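Local atomic coordinates of glutamate--tRNA ligase, cytoplasmic (Saccharomyces cerevisiae, PDB entry 2HRA), a protein that catalyses the ATP-dependent attachment of glutamate to tRNA(Glu), and whose N-terminal GST-like domain, the part described here, joins it to the cofactor Arc1p. Residues T24-A29 with K59-A64; A138-W143 with P175-A180; I84-D89 with G132-A137; T118-L123 with K159-V164. One frame throughout, in Å; residues are numbered along the deposited sequence.

Contact 1: residues T24-A29 with K59-A64; sequences TINGKA and KKAPAA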
loop_
_atom_site.group_PDB
_atom_site.type_symbol
_atom_site.label_atom_id
_atom_site.label_comp_id
_atom_site.label_asym_id
_atom_site.label_seq_id
_atom_site.Cartn_x
_atom_site.Cartn_y
_atom_site.Cartn_z
ATOM N N THR A 24 11.178 -5.812 5.675
ATOM C CA THR A 24 10.878 -7.161 5.248
ATOM C C THR A 24 9.435 -7.248 4.739
ATOM O O THR A 24 8.515 -6.738 5.375
ATOM C CB THR A 24 11.137 -8.153 6.397
ATOM O OG1 THR A 24 12.423 -7.871 6.988
ATOM C CG2 THR A 24 11.110 -9.577 5.877
ATOM N N ILE A 25 9.246 -7.865 3.579
ATOM C CA ILE A 25 7.925 -8.080 2.988
ATOM C C ILE A 25 7.719 -9.565 2.782
ATOM O O ILE A 25 8.569 -10.212 2.226
ATOM C CB ILE A 25 7.764 -7.344 1.630
ATOM C CG1 ILE A 25 7.960 -5.837 1.817
ATOM C CG2 ILE A 25 6.365 -7.550 1.056
ATOM C CD1 ILE A 25 6.738 -5.142 2.469
ATOM N N ASN A 26 6.572 -10.086 3.232
ATOM C CA ASN A 26 6.274 -11.522 3.237
ATOM C C ASN A 26 5.339 -11.862 2.084
ATOM O O ASN A 26 4.219 -11.392 2.064
ATOM C CB ASN A 26 5.603 -11.874 4.571
ATOM C CG ASN A 26 5.280 -13.361 4.723
ATOM O OD1 ASN A 26 5.446 -14.162 3.792
ATOM N ND2 ASN A 26 4.813 -13.736 5.917
ATOM N N GLY A 27 5.781 -12.692 1.138
ATOM C CA GLY A 27 4.966 -13.068 -0.020
ATOM C C GLY A 27 3.883 -14.119 0.220
ATOM O O GLY A 27 3.058 -14.391 -0.675
ATOM N N LYS A 28 3.862 -14.722 1.410
ATOM C CA LYS A 28 2.797 -15.675 1.757
ATOM C C LYS A 28 1.795 -15.107 2.770
ATOM O O LYS A 28 0.880 -15.797 3.186
ATOM C CB LYS A 28 3.397 -17.017 2.211
ATOM C CG LYS A 28 3.393 -18.085 1.090
ATOM C CD LYS A 28 4.440 -19.136 1.301
ATOM C CE LYS A 28 4.578 -20.060 0.093
ATOM N NZ LYS A 28 5.839 -20.895 0.164
ATOM N N ALA A 29 1.950 -13.830 3.116
ATOM C CA ALA A 29 0.978 -13.107 3.927
ATOM C C ALA A 29 -0.362 -13.130 3.223
ATOM O O ALA A 29 -0.433 -12.756 2.062
ATOM C CB ALA A 29 1.420 -11.673 4.112
ATOM N N LYS A 59 3.922 -18.056 5.639
ATOM C CA LYS A 59 2.670 -17.550 6.174
ATOM C C LYS A 59 2.675 -17.458 7.702
ATOM O O LYS A 59 1.822 -16.771 8.265
ATOM C CB LYS A 59 1.500 -18.409 5.728
ATOM C CG LYS A 59 0.179 -17.713 5.925
ATOM C CD LYS A 59 -0.930 -18.673 6.167
ATOM C CE LYS A 59 -1.976 -17.981 7.010
ATOM N NZ LYS A 59 -3.290 -18.407 6.601
ATOM N N LYS A 60 3.628 -18.110 8.366
ATOM C CA LYS A 60 3.780 -17.966 9.818
ATOM C C LYS A 60 4.847 -16.925 10.186
ATOM O O LYS A 60 5.674 -17.136 11.070
ATOM C CB LYS A 60 4.108 -19.320 10.463
ATOM C CG LYS A 60 3.043 -20.379 10.254
ATOM C CD LYS A 60 3.532 -21.776 10.680
ATOM C CE LYS A 60 2.515 -22.850 10.260
ATOM N NZ LYS A 60 2.697 -24.188 10.917
ATOM N N ALA A 61 4.817 -15.797 9.496
ATOM C CA ALA A 61 5.725 -14.687 9.779
ATOM C C ALA A 61 4.907 -13.420 9.575
ATOM O O ALA A 61 3.928 -13.442 8.816
ATOM C CB ALA A 61 6.916 -14.707 8.837
ATOM N N PRO A 62 5.282 -12.322 10.259
ATOM C CA PRO A 62 4.636 -11.045 10.037
ATOM C C PRO A 62 4.549 -10.710 8.547
ATOM O O PRO A 62 5.406 -11.107 7.759
ATOM C CB PRO A 62 5.563 -10.050 10.751
ATOM C CG PRO A 62 6.218 -10.830 11.812
ATOM C CD PRO A 62 6.313 -12.242 11.312
ATOM N N ALA A 63 3.513 -9.975 8.183
ATOM C CA ALA A 63 3.346 -9.503 6.825
ATOM C C ALA A 63 4.462 -8.544 6.411
ATOM O O ALA A 63 4.825 -8.451 5.234
ATOM C CB ALA A 63 2.008 -8.808 6.698
ATOM N N ALA A 64 4.979 -7.807 7.380
ATOM C CA ALA A 64 5.987 -6.798 7.126
ATOM C C ALA A 64 6.661 -6.445 8.445
ATOM O O ALA A 64 6.088 -6.600 9.531
ATOM C CB ALA A 64 5.335 -5.555 6.472
HETATM O O HOH W 1 3.421 -8.900 3.032
#

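Contact 2: residues A138-W143 with P175-A180; sequences ADVACW and PIFGEA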
loop_
_atom_site.group_PDB
_atom_site.type_symbol
_atom_site.label_atom_id
_atom_site.label_comp_id
_atom_site.label_asym_id
_atom_site.label_seq_id
_atom_site.Cartn_x
_atom_site.Cartn_y
_atom_site.Cartn_z
ATOM N N ALA A 138 -2.065 9.012 2.479
ATOM C CA ALA A 138 -3.446 8.543 2.460
ATOM C C ALA A 138 -3.698 7.665 1.208
ATOM O O ALA A 138 -4.321 6.598 1.272
ATOM C CB ALA A 138 -4.416 9.758 2.516
ATOM N N ASP A 139 -3.242 8.153 0.058
ATOM C CA ASP A 139 -3.415 7.457 -1.200
ATOM C C ASP A 139 -2.645 6.137 -1.187
ATOM O O ASP A 139 -3.119 5.132 -1.701
ATOM C CB ASP A 139 -2.927 8.337 -2.367
ATOM C CG ASP A 139 -3.706 9.620 -2.483
ATOM O OD1 ASP A 139 -3.174 10.671 -2.033
ATOM O OD2 ASP A 139 -4.856 9.579 -2.982
ATOM N N VAL A 140 -1.455 6.139 -0.590
ATOM C CA VAL A 140 -0.600 4.948 -0.607
ATOM C C VAL A 140 -1.244 3.839 0.190
ATOM O O VAL A 140 -1.310 2.689 -0.244
ATOM C CB VAL A 140 0.813 5.296 -0.066
ATOM C CG1 VAL A 140 1.669 4.080 0.078
ATOM C CG2 VAL A 140 1.491 6.329 -0.977
ATOM N N ALA A 141 -1.757 4.195 1.348
ATOM C CA ALA A 141 -2.394 3.231 2.209
ATOM C C ALA A 141 -3.665 2.683 1.587
ATOM O O ALA A 141 -3.899 1.465 1.642
ATOM C CB ALA A 141 -2.666 3.850 3.590
ATOM N N CYS A 142 -4.496 3.553 0.987
ATOM C CA CYS A 142 -5.751 3.084 0.406
ATOM C C CYS A 142 -5.514 2.296 -0.862
ATOM O O CYS A 142 -6.205 1.296 -1.108
ATOM C CB CYS A 142 -6.745 4.233 0.189
ATOM S SG CYS A 142 -7.343 4.992 1.725
ATOM N N TRP A 143 -4.527 2.691 -1.652
ATOM C CA TRP A 143 -4.234 1.951 -2.877
ATOM C C TRP A 143 -3.704 0.557 -2.568
ATOM O O TRP A 143 -4.176 -0.437 -3.137
ATOM C CB TRP A 143 -3.242 2.667 -3.761
ATOM C CG TRP A 143 -3.273 2.157 -5.192
ATOM C CD1 TRP A 143 -3.975 2.694 -6.200
ATOM C CD2 TRP A 143 -2.539 1.042 -5.756
ATOM N NE1 TRP A 143 -3.749 1.993 -7.361
ATOM C CE2 TRP A 143 -2.881 0.965 -7.108
ATOM C CE3 TRP A 143 -1.650 0.081 -5.231
ATOM C CZ2 TRP A 143 -2.368 -0.023 -7.965
ATOM C CZ3 TRP A 143 -1.141 -0.878 -6.069
ATOM C CH2 TRP A 143 -1.488 -0.917 -7.428
ATOM N N PRO A 175 4.437 3.290 -12.052
ATOM C CA PRO A 175 5.161 2.045 -11.732
ATOM C C PRO A 175 5.439 1.826 -10.248
ATOM O O PRO A 175 5.483 0.673 -9.767
ATOM C CB PRO A 175 6.501 2.227 -12.449
ATOM C CG PRO A 175 6.288 3.232 -13.474
ATOM C CD PRO A 175 5.147 4.088 -13.063
ATOM N N ILE A 176 5.686 2.921 -9.539
ATOM C CA ILE A 176 5.900 2.868 -8.098
ATOM C C ILE A 176 4.798 2.067 -7.426
ATOM O O ILE A 176 5.087 1.312 -6.497
ATOM C CB ILE A 176 6.022 4.272 -7.460
ATOM C CG1 ILE A 176 7.443 4.807 -7.663
ATOM C CG2 ILE A 176 5.694 4.220 -5.964
ATOM C CD1 ILE A 176 7.606 6.329 -7.609
ATOM N N PHE A 177 3.560 2.237 -7.906
ATOM C CA PHE A 177 2.376 1.489 -7.401
ATOM C C PHE A 177 2.132 0.250 -8.245
ATOM O O PHE A 177 2.083 -0.854 -7.746
ATOM C CB PHE A 177 1.104 2.326 -7.509
ATOM C CG PHE A 177 1.033 3.461 -6.539
ATOM C CD1 PHE A 177 1.893 4.548 -6.659
ATOM C CD2 PHE A 177 0.107 3.449 -5.524
ATOM C CE1 PHE A 177 1.834 5.596 -5.764
ATOM C CE2 PHE A 177 0.026 4.492 -4.617
ATOM C CZ PHE A 177 0.895 5.564 -4.735
ATOM N N GLY A 178 1.951 0.468 -9.538
ATOM C CA GLY A 178 1.460 -0.573 -10.437
ATOM C C GLY A 178 2.410 -1.724 -10.756
ATOM O O GLY A 178 1.952 -2.760 -11.254
ATOM N N GLU A 179 3.718 -1.546 -10.527
ATOM C CA GLU A 179 4.677 -2.652 -10.695
ATOM C C GLU A 179 5.132 -3.260 -9.351
ATOM O O GLU A 179 6.011 -4.130 -9.332
ATOM C CB GLU A 179 5.898 -2.197 -11.509
ATOM C CG GLU A 179 5.532 -1.759 -12.906
ATOM C CD GLU A 179 6.726 -1.353 -13.729
ATOM O OE1 GLU A 179 7.859 -1.317 -13.211
ATOM O OE2 GLU A 179 6.518 -1.051 -14.912
ATOM N N ALA A 180 4.533 -2.838 -8.235
ATOM C CA ALA A 180 4.937 -3.358 -6.934
ATOM C C ALA A 180 4.655 -4.863 -6.844
ATOM O O ALA A 180 5.478 -5.626 -6.341
ATOM C CB ALA A 180 4.250 -2.598 -5.793
#

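Contact 3: residues I84-D89 with G132-A137; sequences IFDNGD and GLKYSA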
loop_
_atom_site.group_PDB
_atom_site.type_symbol
_atom_site.label_atom_id
_atom_site.label_comp_id
_atom_site.label_asym_id
_atom_site.label_seq_id
_atom_site.Cartn_x
_atom_site.Cartn_y
_atom_site.Cartn_z
ATOM N N ILE A 84 9.957 12.868 3.416
ATOM C CA ILE A 84 9.312 12.437 2.182
ATOM C C ILE A 84 7.783 12.542 2.258
ATOM O O ILE A 84 7.148 13.077 1.347
ATOM C CB ILE A 84 9.758 10.987 1.801
ATOM C CG1 ILE A 84 11.273 11.041 1.470
ATOM C CG2 ILE A 84 8.873 10.393 0.643
ATOM C CD1 ILE A 84 11.815 9.806 0.795
ATOM N N PHE A 85 7.214 12.015 3.337
ATOM C CA PHE A 85 5.766 12.056 3.546
ATOM C C PHE A 85 5.426 13.356 4.260
ATOM O O PHE A 85 5.159 13.368 5.452
ATOM C CB PHE A 85 5.324 10.804 4.306
ATOM C CG PHE A 85 5.602 9.553 3.546
ATOM C CD1 PHE A 85 6.702 8.760 3.858
ATOM C CD2 PHE A 85 4.829 9.231 2.441
ATOM C CE1 PHE A 85 6.988 7.630 3.099
ATOM C CE2 PHE A 85 5.104 8.111 1.687
ATOM C CZ PHE A 85 6.202 7.307 2.018
ATOM N N ASP A 86 5.480 14.451 3.496
ATOM C CA ASP A 86 5.447 15.814 4.027
ATOM C C ASP A 86 4.210 16.599 3.617
ATOM O O ASP A 86 4.167 17.801 3.846
ATOM C CB ASP A 86 6.687 16.605 3.552
ATOM C CG ASP A 86 6.697 16.865 2.038
ATOM O OD1 ASP A 86 5.791 16.396 1.304
ATOM O OD2 ASP A 86 7.633 17.552 1.567
ATOM N N ASN A 87 3.238 15.941 2.980
ATOM C CA ASN A 87 2.008 16.604 2.535
ATOM C C ASN A 87 0.755 15.974 3.135
ATOM O O ASN A 87 0.600 14.759 3.147
ATOM C CB ASN A 87 1.922 16.665 0.999
ATOM C CG ASN A 87 1.787 15.298 0.337
ATOM O OD1 ASN A 87 2.237 14.267 0.855
ATOM N ND2 ASN A 87 1.172 15.292 -0.835
ATOM N N GLY A 88 -0.140 16.812 3.629
ATOM C CA GLY A 88 -1.327 16.348 4.341
ATOM C C GLY A 88 -1.297 16.707 5.823
ATOM O O GLY A 88 -0.296 16.450 6.527
ATOM N N ASP A 89 -2.382 17.317 6.309
ATOM C CA ASP A 89 -2.584 17.447 7.752
ATOM C C ASP A 89 -2.564 16.025 8.286
ATOM O O ASP A 89 -3.191 15.125 7.709
ATOM C CB ASP A 89 -3.887 18.211 8.083
ATOM C CG ASP A 89 -4.726 17.540 9.169
ATOM O OD1 ASP A 89 -4.156 16.971 10.122
ATOM O OD2 ASP A 89 -5.969 17.570 9.061
ATOM N N GLY A 132 -4.352 17.437 -2.981
ATOM C CA GLY A 132 -3.133 18.134 -3.435
ATOM C C GLY A 132 -2.780 17.833 -4.887
ATOM O O GLY A 132 -3.460 17.040 -5.543
ATOM N N LEU A 133 -1.719 18.463 -5.394
ATOM C CA LEU A 133 -1.183 18.132 -6.713
ATOM C C LEU A 133 -0.477 16.800 -6.660
ATOM O O LEU A 133 -0.456 16.069 -7.644
ATOM C CB LEU A 133 -0.222 19.217 -7.219
ATOM C CG LEU A 133 0.083 19.140 -8.737
ATOM C CD1 LEU A 133 0.115 20.506 -9.357
ATOM C CD2 LEU A 133 1.390 18.405 -9.066
ATOM N N LYS A 134 0.043 16.479 -5.479
ATOM C CA LYS A 134 0.872 15.309 -5.185
ATOM C C LYS A 134 -0.004 14.320 -4.448
ATOM O O LYS A 134 -0.827 14.736 -3.649
ATOM C CB LYS A 134 2.006 15.701 -4.193
ATOM C CG LYS A 134 3.388 15.782 -4.733
ATOM C CD LYS A 134 4.262 16.725 -3.894
ATOM C CE LYS A 134 4.462 16.259 -2.452
ATOM N NZ LYS A 134 5.640 16.938 -1.839
ATOM N N TYR A 135 0.170 13.025 -4.675
ATOM C CA TYR A 135 -0.492 12.062 -3.769
ATOM C C TYR A 135 0.186 12.108 -2.408
ATOM O O TYR A 135 1.303 12.660 -2.236
ATOM C CB TYR A 135 -0.564 10.620 -4.314
ATOM C CG TYR A 135 0.790 10.017 -4.655
ATOM C CD1 TYR A 135 1.679 9.599 -3.655
ATOM C CD2 TYR A 135 1.179 9.864 -5.967
ATOM C CE1 TYR A 135 2.918 9.081 -3.980
ATOM C CE2 TYR A 135 2.422 9.328 -6.292
ATOM C CZ TYR A 135 3.287 8.945 -5.302
ATOM O OH TYR A 135 4.526 8.436 -5.647
ATOM N N SER A 136 -0.512 11.578 -1.424
ATOM C CA SER A 136 -0.020 11.528 -0.052
ATOM C C SER A 136 -0.049 10.098 0.462
ATOM O O SER A 136 -0.466 9.160 -0.230
ATOM C CB SER A 136 -0.894 12.421 0.837
ATOM O OG SER A 136 -2.159 11.787 1.022
ATOM N N ALA A 137 0.359 9.953 1.708
ATOM C CA ALA A 137 0.329 8.690 2.425
ATOM C C ALA A 137 -1.066 8.138 2.475
ATOM O O ALA A 137 -1.256 6.916 2.546
ATOM C CB ALA A 137 0.904 8.876 3.887
#

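Contact 4: residues T118-L123 with K159-V164; sequences TLDSQL and KVDVNV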
loop_
_atom_site.group_PDB
_atom_site.type_symbol
_atom_site.label_atom_id
_atom_site.label_comp_id
_atom_site.label_asym_id
_atom_site.label_seq_id
_atom_site.Cartn_x
_atom_site.Cartn_y
_atom_site.Cartn_z
ATOM N N THR A 118 -17.538 5.810 0.804
ATOM C CA THR A 118 -16.918 6.932 1.493
ATOM C C THR A 118 -15.735 7.495 0.701
ATOM O O THR A 118 -15.592 8.730 0.561
ATOM C CB THR A 118 -16.484 6.508 2.898
ATOM O OG1 THR A 118 -17.648 6.098 3.620
ATOM C CG2 THR A 118 -15.831 7.674 3.633
ATOM N N LEU A 119 -14.861 6.603 0.233
ATOM C CA LEU A 119 -13.698 6.990 -0.570
ATOM C C LEU A 119 -14.121 7.590 -1.935
ATOM O O LEU A 119 -13.557 8.585 -2.422
ATOM C CB LEU A 119 -12.802 5.766 -0.784
ATOM C CG LEU A 119 -11.472 5.907 -1.552
ATOM C CD1 LEU A 119 -10.545 7.021 -0.919
ATOM C CD2 LEU A 119 -10.739 4.550 -1.675
ATOM N N ASP A 120 -15.113 6.966 -2.561
ATOM C CA ASP A 120 -15.667 7.488 -3.836
ATOM C C ASP A 120 -16.188 8.927 -3.695
ATOM O O ASP A 120 -15.897 9.799 -4.553
ATOM C CB ASP A 120 -16.753 6.564 -4.348
ATOM C CG ASP A 120 -17.104 6.791 -5.832
ATOM O OD1 ASP A 120 -16.295 6.429 -6.706
ATOM O OD2 ASP A 120 -18.225 7.275 -6.127
ATOM N N SER A 121 -16.919 9.194 -2.612
ATOM C CA SER A 121 -17.486 10.523 -2.395
ATOM C C SER A 121 -16.354 11.510 -2.163
ATOM O O SER A 121 -16.389 12.619 -2.656
ATOM C CB SER A 121 -18.470 10.547 -1.202
ATOM O OG SER A 121 -19.649 9.792 -1.455
ATOM N N GLN A 122 -15.355 11.070 -1.403
ATOM C CA GLN A 122 -14.154 11.862 -1.152
ATOM C C GLN A 122 -13.420 12.251 -2.452
ATOM O O GLN A 122 -12.905 13.359 -2.577
ATOM C CB GLN A 122 -13.223 11.086 -0.225
ATOM C CG GLN A 122 -11.970 11.888 0.189
ATOM C CD GLN A 122 -12.260 13.120 1.047
ATOM O OE1 GLN A 122 -13.317 13.248 1.647
ATOM N NE2 GLN A 122 -11.279 14.028 1.126
ATOM N N LEU A 123 -13.404 11.344 -3.425
ATOM C CA LEU A 123 -12.684 11.558 -4.659
ATOM C C LEU A 123 -13.539 12.234 -5.737
ATOM O O LEU A 123 -13.107 12.361 -6.892
ATOM C CB LEU A 123 -12.144 10.227 -5.178
ATOM C CG LEU A 123 -10.988 9.694 -4.351
ATOM C CD1 LEU A 123 -10.709 8.271 -4.747
ATOM C CD2 LEU A 123 -9.718 10.604 -4.540
ATOM N N LYS A 159 -21.243 -1.021 -8.184
ATOM C CA LYS A 159 -21.809 0.107 -7.405
ATOM C C LYS A 159 -21.319 1.445 -7.917
ATOM O O LYS A 159 -21.534 2.465 -7.308
ATOM C CB LYS A 159 -21.555 -0.067 -5.903
ATOM C CG LYS A 159 -22.200 -1.365 -5.345
ATOM C CD LYS A 159 -22.469 -1.280 -3.866
ATOM C CE LYS A 159 -23.242 -2.428 -3.292
ATOM N NZ LYS A 159 -22.679 -3.757 -3.633
ATOM N N VAL A 160 -20.656 1.414 -9.063
ATOM C CA VAL A 160 -20.342 2.580 -9.875
ATOM C C VAL A 160 -19.591 3.591 -9.071
ATOM O O VAL A 160 -19.922 4.760 -9.093
ATOM C CB VAL A 160 -21.595 3.221 -10.523
ATOM C CG1 VAL A 160 -21.142 4.173 -11.658
ATOM C CG2 VAL A 160 -22.580 2.150 -11.053
ATOM N N ASP A 161 -18.559 3.111 -8.387
ATOM C CA ASP A 161 -17.583 3.943 -7.678
ATOM C C ASP A 161 -16.527 4.374 -8.651
ATOM O O ASP A 161 -15.398 3.882 -8.618
ATOM C CB ASP A 161 -16.942 3.139 -6.539
ATOM C CG ASP A 161 -17.941 2.745 -5.466
ATOM O OD1 ASP A 161 -18.925 3.480 -5.226
ATOM O OD2 ASP A 161 -17.751 1.699 -4.810
ATOM N N VAL A 162 -16.908 5.278 -9.555
ATOM C CA VAL A 162 -16.121 5.541 -10.739
ATOM C C VAL A 162 -14.976 6.456 -10.362
ATOM O O VAL A 162 -13.947 6.449 -11.015
ATOM C CB VAL A 162 -16.918 6.145 -11.906
ATOM C CG1 VAL A 162 -17.988 5.145 -12.399
ATOM C CG2 VAL A 162 -17.586 7.414 -11.526
ATOM N N ASN A 163 -15.140 7.191 -9.282
ATOM C CA ASN A 163 -14.053 8.034 -8.802
ATOM C C ASN A 163 -12.940 7.172 -8.238
ATOM O O ASN A 163 -11.761 7.398 -8.522
ATOM C CB ASN A 163 -14.576 8.991 -7.765
ATOM C CG ASN A 163 -15.705 9.838 -8.301
ATOM O OD1 ASN A 163 -15.628 10.347 -9.428
ATOM N ND2 ASN A 163 -16.737 10.006 -7.511
ATOM N N VAL A 164 -13.308 6.132 -7.503
ATOM C CA VAL A 164 -12.322 5.156 -7.009
ATOM C C VAL A 164 -11.646 4.472 -8.196
ATOM O O VAL A 164 -10.438 4.319 -8.253
ATOM C CB VAL A 164 -12.992 4.082 -6.083
ATOM C CG1 VAL A 164 -11.979 2.965 -5.732
ATOM C CG2 VAL A 164 -13.524 4.755 -4.792
HETATM O O HOH W 2 -18.978 7.619 -8.624
#

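Contact 1: residues T24-A29 with K59-A64
N26 and A63 meet at the end of the small sheet in the GST-like domain, where its middle strand, 21-26, runs antiparallel to the short strand 64-66. I25 and A64 form a non-hydrogen-bonded pair with their side chains on the same face, both resting on A33, and A64 CA makes a CH...O contact of 3.1 Å with T24 O. One residue further on, N26 N donates to A63 O over 3.1 Å. A water joins in, donating to A63 O at 2.6 Å and also to N26 O.

The side chain of N26 then ties the loop down. With CG anti to the backbone N (chi1 -178°), the amide extends toward 59-64, and its strongest bond runs from ND2 to D58 O, just before that segment. ND2 also donates to P62 O at 3.3 Å, close to its own amide plane, and weakly to A61 O at 3.0 Å. OD1 in turn accepts from K28 N at 2.9 Å, an Asx turn within the type I turn N26-A29. Beyond it, A29 CB packs on A63 CB at 3.9 Å. Alanine in place of N26 would probably leave K28 N and P62 O without these mates and let loop 59-64 drift from the turn. Since its polar links end on backbone atoms, the joint depends on main-chain shape and on one amide that both donates and accepts.

Contact 2: residues A138-W143 with P175-A180
A chi1 of -161° swings the W143 indole away from its own backbone N, while F177 holds CG beside its N (chi1 -71°), and these two torsions set the rings against each other between helix 137-148 and the short helix 175-178. The result is a T-shaped (edge-to-face) pair in the helical part of the GST fold. The planes stand 84° apart, and the centroid of the phenyl ring lies 5.1 Å from that of the indole five-membered ring.

F177 presents its CD2 edge to the indole face, with CD2 3.6 Å from W143 CD2. Its CB sits almost exactly on the normal of the six-membered ring, 4.0 Å from that centroid, a CH-pi contact. One residue therefore spans the indole face, aromatic edge over the five-membered ring and methylene over the six-membered one. Further along, F177 O comes within 3.6 Å of W143 CH2.

Y168 fixes the indole from the neighbouring helix 162-172: its O accepts from W143 NE1 and its ring stacks with that of W143. A leucine in place of W143 would probably leave the F177 edge without a flat surface to lie against and Y168 O without its N-H mate. P175, at the start of this short helix, is also the last residue of the Arc1p-interacting region 159-175. One turn before W143, V140 extends CG2 to F177 CZ, 3.9 Å away.

Contact 3: residues I84-D89 with G132-A137
N87 approaches Y135 O from well above the carbonyl plane, 61° out of it, yet the hydrogen bond it makes is nearly straight: ND2 to O is 3.0 Å, with 166° at the hydrogen. Y135 O lies close to the plane of the N87 amide, so the amide is aimed squarely at an acceptor that it meets from above. The side chain gets there with CG between its own backbone N and carbonyl carbon (chi1 66°), a position D86 adopts as well.

K134 slants across this amide, its CB 3.5 Å from N87 ND2 and its CE 3.8 Å from the same atom. A bend at chi3 then carries NZ across to D86, where it forms a salt bridge of 3.2 Å to OD1 on the syn lone pair, the side of the other oxygen. D86 is exposed, so solvent probably screens this bridge, whereas the N87 bond lies deeper. On the other side of Y135 in the chain, S136 CB packs 3.6 Å from N87 OD1. F85, at the centre of an inverse gamma turn, sets CD2 4.2 Å from A137 CB.

The contact joins two irregular loops. One leads from helix 73-80 to helix 90-104, which D89 N-caps; the other, 132-137, starts in the Arc1p-interacting region 124-133 and leads into helix 137-148, where S136 OG caps A138 N and D139 OD1 accepts from S136 N. F85 and A137 both rest on T78 of helix 73-80, and F85 also reaches V43 of helix 34-46.

Contact 4: residues T118-L123 with K159-V164
D120 and N163 hold this joint together, each using a side chain on the other's backbone. N163 ND2 donates to D120 O over 3.1 Å, arriving from above the carbonyl plane. In return the D120 carboxylate, turned to the far side from its own N by a chi1 of -164°, leans over the first turn of helix 162-172. There OD1 accepts from V164 N at 3.1 Å and weakly from N163 N, although this oxygen is modelled too close to a neighbour and its exact place is doubtful. The carboxylate and the N163 amide lie within 22° of parallel.

Apolar atoms flank the polar centre. V164 CG2 lies 3.7 Å from D120 CB and 4.0 Å from L119 CG, and L123 CB meets N163 CB at 3.8 Å.

Further out, a water donates to D120 OD2 at 2.6 Å and accepts from V162 N. D161 occupies the N-cap position but makes no capping bond with its side chain. D161 OD1 lies 4.0 Å from D120 OD2 and also near E117; this gathering of acids would probably raise the pKa of one of them, which the helix start may offset. The backbone is led here by V160, whose positive phi closes helix 152-158 in a Schellman motif, and by D161 at the centre of an inverse gamma turn.

The contact thus pins the last turn of helix 109-122 to the first turn of helix 162-172, which belongs to the Arc1p-interacting region 159-175; L119 and L123 both pack on W167 and I129, and L119 also on W96 of helix 90-104.

Contacts 2 and 3 form one continuous packing unit: their centres are 13 Å apart, and Y135 of contact 3 touches F177 of contact 2, with Y135 CZ 3.7 Å from F177 CE1. Contact 4 lies beyond, its centre 17 Å from that of contact 2 and the nearest atoms about 4 Å apart; helix 162-172 leads from contact 4 toward helix 175-178. Contact 1 belongs to the sheet, about 30 Å from contact 4 between centres and on the opposite side of the chain's centre. Contacts 3 and 4 each include part of an Arc1p-interacting region, and contact 2 only its last residue, P175, so the helical part, rather than the sheet, carries these binding segments.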